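Local coordinates for protein glutathione-specific gamma-glutamylcyclotransferase (Saccharomyces cerevisiae S288c, PDB 5HWI) that catalyses the cleavage of glutathione into 5-oxo-L-proline and a Cys-Gly dipeptide, acting on no other gamma-glutamyl peptides, at residues 29-34 / 89-94. The protein carries 4 engineered substitutions. Numbering follows the deposited sequence.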
ATOM      1  N   PRO A  29      12.193  -1.114   4.772  1.00 21.47           N
ATOM      2  CA  PRO A  29      11.041  -2.038   4.759  1.00 23.59           C
ATOM      3  C   PRO A  29      10.209  -1.931   6.014  1.00 26.42           C
ATOM      4  O   PRO A  29      10.744  -1.844   7.137  1.00 24.98           O
ATOM      5  CB  PRO A  29      11.713  -3.420   4.685  1.00 27.52           C
ATOM      6  CG  PRO A  29      13.055  -3.106   3.981  1.00 26.09           C
ATOM      7  CD  PRO A  29      13.482  -1.798   4.558  1.00 25.60           C
ATOM      8  N   ALA A  30       8.881  -1.965   5.828  1.00 22.22           N
ATOM      9  CA  ALA A  30       7.959  -1.683   6.921  1.00 23.35           C
ATOM     10  C   ALA A  30       6.809  -2.684   6.909  1.00 27.42           C
ATOM     11  O   ALA A  30       6.238  -2.925   5.849  1.00 27.41           O
ATOM     12  CB  ALA A  30       7.385  -0.275   6.798  1.00 25.88           C
ATOM     13  N   ILE A  31       6.489  -3.248   8.072  1.00 22.84           N
ATOM     14  CA  ILE A  31       5.342  -4.140   8.248  1.00 22.97           C
ATOM     15  C   ILE A  31       4.199  -3.289   8.771  1.00 24.05           C
ATOM     16  O   ILE A  31       4.287  -2.718   9.864  1.00 24.31           O
ATOM     17  CB  ILE A  31       5.621  -5.279   9.232  1.00 27.12           C
ATOM     18  CG1 ILE A  31       6.965  -5.992   8.982  1.00 34.34           C
ATOM     19  CG2 ILE A  31       4.440  -6.225   9.276  1.00 27.96           C
ATOM     20  CD1 ILE A  31       7.182  -6.350   7.615  1.00 41.19           C
ATOM     21  N   ILE A  32       3.128  -3.188   8.004  1.00 24.36           N
ATOM     22  CA  ILE A  32       1.971  -2.400   8.401  1.00 20.37           C
ATOM     23  C   ILE A  32       0.969  -3.369   9.045  1.00 25.59           C
ATOM     24  O   ILE A  32       0.317  -4.152   8.333  1.00 30.76           O
ATOM     25  CB  ILE A  32       1.339  -1.691   7.196  1.00 24.17           C
ATOM     26  CG1 ILE A  32       2.403  -0.922   6.389  1.00 30.23           C
ATOM     27  CG2 ILE A  32       0.321  -0.676   7.677  1.00 29.23           C
ATOM     28  CD1 ILE A  32       2.084  -0.835   4.874  1.00 27.95           C
ATOM     29  N   HIS A  33       0.797  -3.296  10.351  1.00 25.98           N
ATOM     30  CA  HIS A  33      -0.244  -4.130  10.982  1.00 28.72           C
ATOM     31  C   HIS A  33      -1.561  -3.368  11.047  1.00 30.37           C
ATOM     32  O   HIS A  33      -1.585  -2.142  11.167  1.00 29.35           O
ATOM     33  CB  HIS A  33       0.155  -4.598  12.388  1.00 31.00           C
ATOM     34  CG  HIS A  33       1.244  -5.624  12.388  1.00 37.12           C
ATOM     35  ND1 HIS A  33       0.996  -6.977  12.314  1.00 39.95           N
ATOM     36  CD2 HIS A  33       2.595  -5.490  12.390  1.00 38.79           C
ATOM     37  CE1 HIS A  33       2.142  -7.637  12.315  1.00 42.00           C
ATOM     38  NE2 HIS A  33       3.127  -6.760  12.367  1.00 40.10           N
ATOM     39  N   GLY A  34      -2.673  -4.106  10.932  1.00 25.22           N
ATOM     40  CA  GLY A  34      -3.984  -3.505  11.132  1.00 29.40           C
ATOM     41  C   GLY A  34      -4.606  -2.871   9.893  1.00 30.09           C
ATOM     42  O   GLY A  34      -5.638  -2.187  10.020  1.00 28.69           O
ATOM     43  N   ASP A  89      -3.618  -9.263  13.135  1.00 33.32           N
ATOM     44  CA  ASP A  89      -3.710 -10.334  12.155  1.00 36.62           C
ATOM     45  C   ASP A  89      -3.693  -9.824  10.716  1.00 35.92           C
ATOM     46  O   ASP A  89      -3.541 -10.637   9.796  1.00 40.19           O
ATOM     47  CB  ASP A  89      -4.988 -11.151  12.367  1.00 40.95           C
ATOM     48  CG  ASP A  89      -4.942 -11.995  13.633  1.00 46.02           C
ATOM     49  OD1 ASP A  89      -3.882 -12.044  14.298  1.00 48.24           O
ATOM     50  OD2 ASP A  89      -5.979 -12.595  13.980  1.00 45.53           O
ATOM     51  N   LEU A  90      -3.962  -8.539  10.481  1.00 31.21           N
ATOM     52  CA  LEU A  90      -3.892  -7.974   9.142  1.00 30.58           C
ATOM     53  C   LEU A  90      -2.472  -7.456   8.949  1.00 32.32           C
ATOM     54  O   LEU A  90      -2.010  -6.636   9.742  1.00 32.11           O
ATOM     55  CB  LEU A  90      -4.840  -6.795   8.934  1.00 32.37           C
ATOM     56  CG  LEU A  90      -6.317  -7.050   9.145  1.00 38.40           C
ATOM     57  CD1 LEU A  90      -7.046  -5.716   9.099  1.00 37.56           C
ATOM     58  CD2 LEU A  90      -6.815  -7.976   8.072  1.00 39.72           C
ATOM     59  N   VAL A  91      -1.802  -7.926   7.908  1.00 27.17           N
ATOM     60  CA  VAL A  91      -0.417  -7.537   7.663  1.00 29.04           C
ATOM     61  C   VAL A  91      -0.337  -7.064   6.230  1.00 26.87           C
ATOM     62  O   VAL A  91      -0.861  -7.738   5.328  1.00 28.35           O
ATOM     63  CB  VAL A  91       0.545  -8.711   7.899  1.00 33.99           C
ATOM     64  CG1 VAL A  91       1.967  -8.305   7.454  1.00 35.02           C
ATOM     65  CG2 VAL A  91       0.508  -9.099   9.352  1.00 37.28           C
ATOM     66  N   THR A  92       0.231  -5.874   6.018  1.00 23.52           N
ATOM     67  CA  THR A  92       0.525  -5.387   4.666  1.00 20.13           C
ATOM     68  C   THR A  92       1.978  -4.961   4.690  1.00 24.27           C
ATOM     69  O   THR A  92       2.398  -4.318   5.658  1.00 25.65           O
ATOM     70  CB  THR A  92      -0.340  -4.168   4.272  1.00 23.45           C
ATOM     71  OG1 THR A  92      -1.743  -4.537   4.258  1.00 30.18           O
ATOM     72  CG2 THR A  92       0.035  -3.614   2.927  1.00 25.41           C
ATOM     73  N   ILE A  93       2.733  -5.319   3.651  1.00 21.56           N
ATOM     74  CA  ILE A  93       4.132  -4.882   3.545  1.00 22.02           C
ATOM     75  C   ILE A  93       4.208  -3.599   2.761  1.00 22.29           C
ATOM     76  O   ILE A  93       3.616  -3.465   1.678  1.00 20.81           O
ATOM     77  CB  ILE A  93       5.010  -5.967   2.882  1.00 29.49           C
ATOM     78  CG1 ILE A  93       4.902  -7.292   3.606  1.00 35.42           C
ATOM     79  CG2 ILE A  93       6.492  -5.530   2.763  1.00 31.44           C
ATOM     80  CD1 ILE A  93       5.246  -7.191   5.007  1.00 39.90           C
ATOM     81  N   GLY A  94       5.088  -2.690   3.211  1.00 22.22           N
ATOM     82  CA  GLY A  94       5.416  -1.517   2.424  1.00 20.17           C
ATOM     83  C   GLY A  94       6.849  -1.030   2.735  1.00 20.59           C
ATOM     84  O   GLY A  94       7.683  -1.809   3.210  1.00 19.89           O
TER
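Two neighbouring antiparallel strands of the five-stranded mixed sheet meet here, Ala30 to His33 pairing in register with Gly94 to Val91. Ala30 and Gly94 form a hydrogen-bonded pair: Gly94 N donates to Ala30 O (2.9 Å) and Ala30 N donates back to Gly94 O. Ile32 and Thr92 make the next such pair, with Ile32 N to Thr92 O at 2.7 Å and a return bond from Thr92 N to Ile32 O, and Gly34 N to Leu90 O (2.9 Å) carries the pairing past the strand end. Gly34 suits that turn because its positive phi (87°) would jam a beta-carbon against the preceding carbonyl.

Ala30, Ile32 and Thr92 face the buried side, where Ile32 also touches Leu11, a substrate-binding residue by similarity. The CG1 of Ile32 lies beside its own backbone N (chi1 -51°), which sends CD1 across the neighbouring strand, over Thr92 O and within 3.9 Å of Gly94 N. Gly94, without a side chain, lets that methyl lie close over the backbone. Thr92 hydrogen-bonds its hydroxyl to Phe35 O, while its CG2 methyl meets Ile32 CD1 at 4.0 Å.

On the other face, Ile31 and Ile93 lie side by side with their CD1 methyls tightly packed at 3.4 Å, and both touch Ile209. Val91 bridges two neighbours, placing CG1 3.7 Å from Ile31 CG2 and CG2 3.7 Å from His33 ND1. Histidine suits this place: its ring lies beside the valine methyl while ND1 hydrogen-bonds to Asp88 O. This is an antiparallel pair in the sheet of the gamma-glutamylcyclotransferase fold, beside the probable glutathione site.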